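Local structure of cobalamin biosynthesis precorrin-6Y methylase (cbiE) (Archaeoglobus fulgidus, 2BB3) at residues Val27-Cys32 with Ala92-Gly97; Thr37-Glu42 with Lys118-Ile123. The protein probably transfers methyl groups from S-adenosyl-L-methionine to a corrin-ring precursor on the pathway to adenosylcobalamin. All coordinates share one frame; numbering follows the deposited sequence.

Interaction 1 of 2, residues Val27-Cys32 with Ala92-Gly97; sequences VGSGTC and AVISTG. With SAH (S-adenosyl-L-homocysteine), chain C.
The flat groups that V27-C32 and A92-G97 bring together are peptides, joined side by side as two parallel strands. V27 N meets V93 O at 2.7 Å, and V27 O in turn receives S95 N, tilted 22° from its carbonyl plane. S29 N then reaches S95 O at 2.9 Å, almost straight down the carbonyl.

The two faces of this strand pair differ. V27 and I94 share one face, where V27 CG2 touches I94 CG1 at 3.7 Å under I43 and I44 of helix 38-46. With its CG1 beside the backbone N (chi1 -59°), I94 turns CG2 along the strand until it lies against S29 CB at 3.6 Å. On the G28 and S95 face, a beta-carbon at G28 would collide with G97 O.

Further on the chains stay close: G30 N donates to G97 O at 3.2 Å, and G97 N gives a weak bond to G30 O. G97 itself could hardly carry a side chain, since one would run into the carboxyl carbon of the bound S-adenosyl-L-homocysteine. The ligand's amino N donates to T96 O at 2.7 Å, while T31 CG2 stands 3.9 Å from N6 of the adenine and T31 OG1 bonds to I123 O.

Paired strands that pass into glycine-bearing turns, with the ligand's amino acid end lodged against them, line one wall of the S-adenosyl-L-homocysteine pocket, consistent with the S-adenosyl-L-methionine site of the tetrapyrrole methylases.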
loop_
_atom_site.group_PDB
_atom_site.type_symbol
_atom_site.label_atom_id
_atom_site.label_comp_id
_atom_site.label_asym_id
_atom_site.label_seq_id
_atom_site.Cartn_x
_atom_site.Cartn_y
_atom_site.Cartn_z
ATOM N N VAL A 27 -9.889 2.853 -10.410
ATOM C CA VAL A 27 -9.972 3.052 -8.972
ATOM C C VAL A 27 -9.984 1.755 -8.185
ATOM O O VAL A 27 -10.550 0.758 -8.618
ATOM C CB VAL A 27 -11.262 3.830 -8.603
ATOM C CG1 VAL A 27 -11.450 5.002 -9.567
ATOM C CG2 VAL A 27 -12.449 2.912 -8.680
ATOM N N GLY A 28 -9.353 1.771 -7.019
ATOM C CA GLY A 28 -9.336 0.589 -6.189
ATOM C C GLY A 28 -10.612 0.488 -5.378
ATOM O O GLY A 28 -11.176 1.503 -4.946
ATOM N N SER A 29 -11.073 -0.735 -5.158
ATOM C CA SER A 29 -12.281 -0.942 -4.374
ATOM C C SER A 29 -11.908 -1.213 -2.928
ATOM O O SER A 29 -12.754 -1.170 -2.032
ATOM C CB SER A 29 -13.045 -2.147 -4.907
ATOM O OG SER A 29 -12.282 -3.329 -4.739
ATOM N N GLY A 30 -10.633 -1.487 -2.695
ATOM C CA GLY A 30 -10.218 -1.806 -1.343
ATOM C C GLY A 30 -10.253 -3.309 -1.136
ATOM O O GLY A 30 -10.483 -4.067 -2.084
ATOM N N THR A 31 -10.056 -3.751 0.098
ATOM C CA THR A 31 -10.020 -5.181 0.382
ATOM C C THR A 31 -11.157 -5.608 1.290
ATOM O O THR A 31 -11.794 -6.632 1.057
ATOM C CB THR A 31 -8.686 -5.559 1.052
ATOM O OG1 THR A 31 -7.603 -5.160 0.199
ATOM C CG2 THR A 31 -8.613 -7.063 1.295
ATOM N N CYS A 32 -11.401 -4.796 2.314
ATOM C CA CYS A 32 -12.456 -5.027 3.298
ATOM C C CYS A 32 -13.555 -4.000 3.086
ATOM O O CYS A 32 -13.360 -3.018 2.372
ATOM C CB CYS A 32 -11.879 -4.855 4.694
ATOM S SG CYS A 32 -10.273 -5.683 4.820
ATOM N N ALA A 92 -15.050 4.502 -15.640
ATOM C CA ALA A 92 -14.328 4.196 -14.420
ATOM C C ALA A 92 -14.142 2.686 -14.428
ATOM O O ALA A 92 -15.051 1.939 -14.795
ATOM C CB ALA A 92 -15.120 4.617 -13.208
ATOM N N VAL A 93 -12.951 2.244 -14.064
ATOM C CA VAL A 93 -12.666 0.835 -13.993
ATOM C C VAL A 93 -12.302 0.641 -12.542
ATOM O O VAL A 93 -11.471 1.374 -12.002
ATOM C CB VAL A 93 -11.466 0.435 -14.876
ATOM C CG1 VAL A 93 -11.212 -1.065 -14.769
ATOM C CG2 VAL A 93 -11.727 0.817 -16.329
ATOM N N ILE A 94 -12.944 -0.329 -11.905
ATOM C CA ILE A 94 -12.683 -0.622 -10.517
ATOM C C ILE A 94 -11.865 -1.894 -10.458
ATOM O O ILE A 94 -12.214 -2.894 -11.073
ATOM C CB ILE A 94 -13.982 -0.834 -9.734
ATOM C CG1 ILE A 94 -14.855 0.417 -9.836
ATOM C CG2 ILE A 94 -13.656 -1.129 -8.273
ATOM C CD1 ILE A 94 -16.148 0.317 -9.011
ATOM N N SER A 95 -10.754 -1.835 -9.736
ATOM C CA SER A 95 -9.869 -2.980 -9.580
ATOM C C SER A 95 -10.022 -3.432 -8.143
ATOM O O SER A 95 -10.317 -2.609 -7.276
ATOM C CB SER A 95 -8.417 -2.538 -9.822
ATOM O OG SER A 95 -7.509 -3.562 -9.497
ATOM N N THR A 96 -9.853 -4.723 -7.872
ATOM C CA THR A 96 -9.942 -5.166 -6.480
ATOM C C THR A 96 -8.748 -4.597 -5.739
ATOM O O THR A 96 -7.683 -4.387 -6.329
ATOM C CB THR A 96 -9.875 -6.682 -6.322
ATOM O OG1 THR A 96 -8.779 -7.182 -7.089
ATOM C CG2 THR A 96 -11.175 -7.331 -6.749
ATOM N N GLY A 97 -8.936 -4.349 -4.451
ATOM C CA GLY A 97 -7.887 -3.782 -3.632
ATOM C C GLY A 97 -7.291 -2.499 -4.186
ATOM O O GLY A 97 -7.992 -1.518 -4.426
HETATM N N SAH C . -5.268 -5.510 -6.548
HETATM C CA SAH C . -5.325 -6.454 -5.506
HETATM C CB SAH C . -4.601 -7.748 -5.877
HETATM C CG SAH C . -4.961 -8.590 -7.093
HETATM S SD SAH C . -3.851 -9.868 -7.619
HETATM C C SAH C . -4.846 -5.793 -4.265
HETATM O O SAH C . -5.082 -6.458 -3.338
HETATM O OXT SAH C . -4.270 -4.740 -4.281
HETATM C "C5'" SAH C . -4.865 -11.028 -6.749
HETATM C "C4'" SAH C . -4.196 -11.696 -5.562
HETATM O "O4'" SAH C . -4.193 -10.936 -4.418
HETATM C "C3'" SAH C . -4.685 -13.063 -5.193
HETATM O "O3'" SAH C . -4.187 -14.069 -5.969
HETATM C "C2'" SAH C . -4.222 -13.138 -3.784
HETATM O "O2'" SAH C . -2.962 -13.644 -3.678
HETATM C "C1'" SAH C . -4.213 -11.727 -3.318
HETATM N N9 SAH C . -5.425 -11.417 -2.600
HETATM C C8 SAH C . -6.374 -10.646 -3.035
HETATM N N7 SAH C . -7.308 -10.503 -2.161
HETATM C C5 SAH C . -6.973 -11.184 -1.133
HETATM C C6 SAH C . -7.586 -11.370 0.061
HETATM N N6 SAH C . -8.724 -10.859 0.363
HETATM N N1 SAH C . -6.983 -12.125 0.956
HETATM C C2 SAH C . -5.807 -12.694 0.678
HETATM N N3 SAH C . -5.230 -12.489 -0.483
HETATM C C4 SAH C . -5.797 -11.760 -1.388
#

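Interaction 2 of 2, residues Thr37-Glu42 with Lys118-Ile123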
loop_
_atom_site.group_PDB
_atom_site.type_symbol
_atom_site.label_atom_id
_atom_site.label_comp_id
_atom_site.label_asym_id
_atom_site.label_seq_id
_atom_site.Cartn_x
_atom_site.Cartn_y
_atom_site.Cartn_z
ATOM N N THR A 37 -12.235 5.256 -0.523
ATOM C CA THR A 37 -11.916 6.639 -0.165
ATOM C C THR A 37 -12.899 7.645 -0.754
ATOM O O THR A 37 -13.497 7.401 -1.805
ATOM C CB THR A 37 -10.484 7.031 -0.615
ATOM O OG1 THR A 37 -10.393 6.986 -2.045
ATOM C CG2 THR A 37 -9.463 6.076 -0.014
ATOM N N GLU A 38 -13.056 8.773 -0.065
ATOM C CA GLU A 38 -13.972 9.826 -0.494
ATOM C C GLU A 38 -13.744 10.209 -1.950
ATOM O O GLU A 38 -14.687 10.531 -2.668
ATOM C CB GLU A 38 -13.817 11.075 0.384
ATOM C CG GLU A 38 -13.637 10.788 1.874
ATOM C CD GLU A 38 -13.707 12.041 2.744
ATOM O OE1 GLU A 38 -13.289 13.127 2.271
ATOM O OE2 GLU A 38 -14.166 11.934 3.908
ATOM N N ARG A 39 -12.493 10.177 -2.390
ATOM C CA ARG A 39 -12.208 10.531 -3.769
ATOM C C ARG A 39 -12.680 9.422 -4.703
ATOM O O ARG A 39 -13.215 9.696 -5.775
ATOM C CB ARG A 39 -10.719 10.809 -3.951
ATOM C CG ARG A 39 -10.418 11.693 -5.152
ATOM C CD ARG A 39 -8.953 12.108 -5.176
ATOM N NE ARG A 39 -8.631 12.955 -6.321
ATOM C CZ ARG A 39 -7.393 13.276 -6.681
ATOM N NH1 ARG A 39 -6.360 12.817 -5.982
ATOM N NH2 ARG A 39 -7.188 14.046 -7.744
ATOM N N ALA A 40 -12.502 8.172 -4.289
ATOM C CA ALA A 40 -12.948 7.049 -5.102
ATOM C C ALA A 40 -14.466 7.123 -5.326
ATOM O O ALA A 40 -14.944 6.951 -6.444
ATOM C CB ALA A 40 -12.581 5.729 -4.429
ATOM N N LYS A 41 -15.218 7.399 -4.263
ATOM C CA LYS A 41 -16.672 7.484 -4.360
ATOM C C LYS A 41 -17.104 8.615 -5.277
ATOM O O LYS A 41 -18.042 8.465 -6.054
ATOM C CB LYS A 41 -17.292 7.675 -2.972
ATOM C CG LYS A 41 -16.990 6.538 -2.012
ATOM C CD LYS A 41 -17.515 6.806 -0.605
ATOM C CE LYS A 41 -16.766 5.953 0.414
ATOM N NZ LYS A 41 -17.375 6.007 1.776
ATOM N N GLU A 42 -16.421 9.748 -5.193
ATOM C CA GLU A 42 -16.768 10.883 -6.038
ATOM C C GLU A 42 -16.541 10.513 -7.495
ATOM O O GLU A 42 -17.399 10.766 -8.349
ATOM C CB GLU A 42 -15.934 12.099 -5.642
ATOM C CG GLU A 42 -16.164 12.546 -4.196
ATOM C CD GLU A 42 -15.265 13.695 -3.781
ATOM O OE1 GLU A 42 -15.303 14.085 -2.583
ATOM O OE2 GLU A 42 -14.520 14.211 -4.649
ATOM N N LYS A 118 -5.798 7.703 -15.263
ATOM C CA LYS A 118 -5.432 8.141 -13.922
ATOM C C LYS A 118 -5.805 7.049 -12.911
ATOM O O LYS A 118 -6.882 6.430 -13.004
ATOM C CB LYS A 118 -6.135 9.465 -13.569
ATOM C CG LYS A 118 -5.462 10.699 -14.193
ATOM C CD LYS A 118 -6.342 11.959 -14.155
ATOM C CE LYS A 118 -6.328 12.621 -12.778
ATOM N NZ LYS A 118 -7.229 13.820 -12.707
ATOM N N ILE A 119 -4.911 6.819 -11.953
ATOM C CA ILE A 119 -5.105 5.799 -10.946
ATOM C C ILE A 119 -5.492 6.368 -9.588
ATOM O O ILE A 119 -4.890 7.329 -9.121
ATOM C CB ILE A 119 -3.795 4.987 -10.732
ATOM C CG1 ILE A 119 -3.249 4.486 -12.074
ATOM C CG2 ILE A 119 -4.043 3.859 -9.729
ATOM C CD1 ILE A 119 -4.168 3.570 -12.813
ATOM N N GLU A 120 -6.512 5.782 -8.967
ATOM C CA GLU A 120 -6.903 6.174 -7.618
ATOM C C GLU A 120 -6.617 4.971 -6.725
ATOM O O GLU A 120 -7.256 3.936 -6.869
ATOM C CB GLU A 120 -8.390 6.514 -7.502
ATOM C CG GLU A 120 -8.797 7.015 -6.091
ATOM C CD GLU A 120 -7.993 8.244 -5.672
ATOM O OE1 GLU A 120 -7.567 8.997 -6.574
ATOM O OE2 GLU A 120 -7.787 8.467 -4.458
ATOM N N PRO A 121 -5.663 5.103 -5.784
ATOM C CA PRO A 121 -5.245 4.057 -4.834
ATOM C C PRO A 121 -6.326 3.603 -3.869
ATOM O O PRO A 121 -7.239 4.343 -3.562
ATOM C CB PRO A 121 -4.117 4.714 -4.045
ATOM C CG PRO A 121 -3.685 5.881 -4.892
ATOM C CD PRO A 121 -4.958 6.367 -5.503
ATOM N N ALA A 122 -6.208 2.373 -3.380
ATOM C CA ALA A 122 -7.137 1.855 -2.380
ATOM C C ALA A 122 -6.310 0.915 -1.496
ATOM O O ALA A 122 -5.139 0.699 -1.769
ATOM C CB ALA A 122 -8.286 1.103 -3.051
ATOM N N ILE A 123 -6.910 0.343 -0.462
ATOM C CA ILE A 123 -6.183 -0.560 0.416
ATOM C C ILE A 123 -6.069 -1.971 -0.157
ATOM O O ILE A 123 -7.063 -2.594 -0.523
ATOM C CB ILE A 123 -6.832 -0.528 1.816
ATOM C CG1 ILE A 123 -6.438 0.825 2.457
ATOM C CG2 ILE A 123 -6.378 -1.719 2.676
ATOM C CD1 ILE A 123 -7.342 1.272 3.502
#
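E120 carries this contact, reaching from strand 116-120 to the first turn of helix 38-46, where R39, A40 and T37 flank its side chain. The closer part sets the R39 methylenes against the E120 carboxylate. E120 CG stands anti to the backbone N (chi1 -176°), and a bend at chi2 (57°) turns the carboxylate to lie across the arginine chain, the two side chains crossing at about a right angle. R39 CB approaches E120 OE2 at 3.8 Å and R39 CD approaches E120 OE1 at 3.7 Å, while E120 CG comes no nearer than 4.3 Å to A40 CB.

Further along the arginine the fit is looser. R39 NH1 is 4.0 Å from E120 OE1, but the guanidinium and carboxylate planes are 60° apart, the oxygen sits well out of the guanidinium plane and no N-H points at it, so the attraction is one of charge alone. R39 and K118 are both partly exposed, and K118 NZ lies 5.0 Å from R39 NH2; the carboxylate would probably offset part of the R39 charge.

On the inner side E120 OE2 is buried without a partner, 3.8 Å from T37 OG1. T37 is the N-cap residue of the helix, and its OG1 is engaged with A40 N, from which it accepts at 3.3 Å. Were E120 replaced by an alanine, R39 is likely to lose its neighbouring negative charge and a gap to open beside A40.

Q35 of the second subunit also packs on E120, and E38 and K41 form reciprocal salt bridges with K41 and E38 of that subunit. Consistent with the alpha-beta-alpha sandwich of this protein, a capped helix start packs on the outermost strand of the parallel sheet within the chain, here beside a dimer interface.

Interactions 1 and 2 lie about 8 Å apart between centres and share the parallel sheet in which strand 23-28 runs between strands 91-95 and 116-120. Along the chain their segments alternate: 27-32, 37-42, 92-97, 118-123. Helix 38-46 follows strand 23-28, so one connected piece of chain serves both contacts. They also touch directly, with G28 N probably bonded to E120 O and A122 CB packed against G97 O. Interaction 1 faces the bound S-adenosyl-L-homocysteine and interaction 2 the second subunit. Strand 23-28, between the two, thus links a ligand-binding wall to the dimer interface.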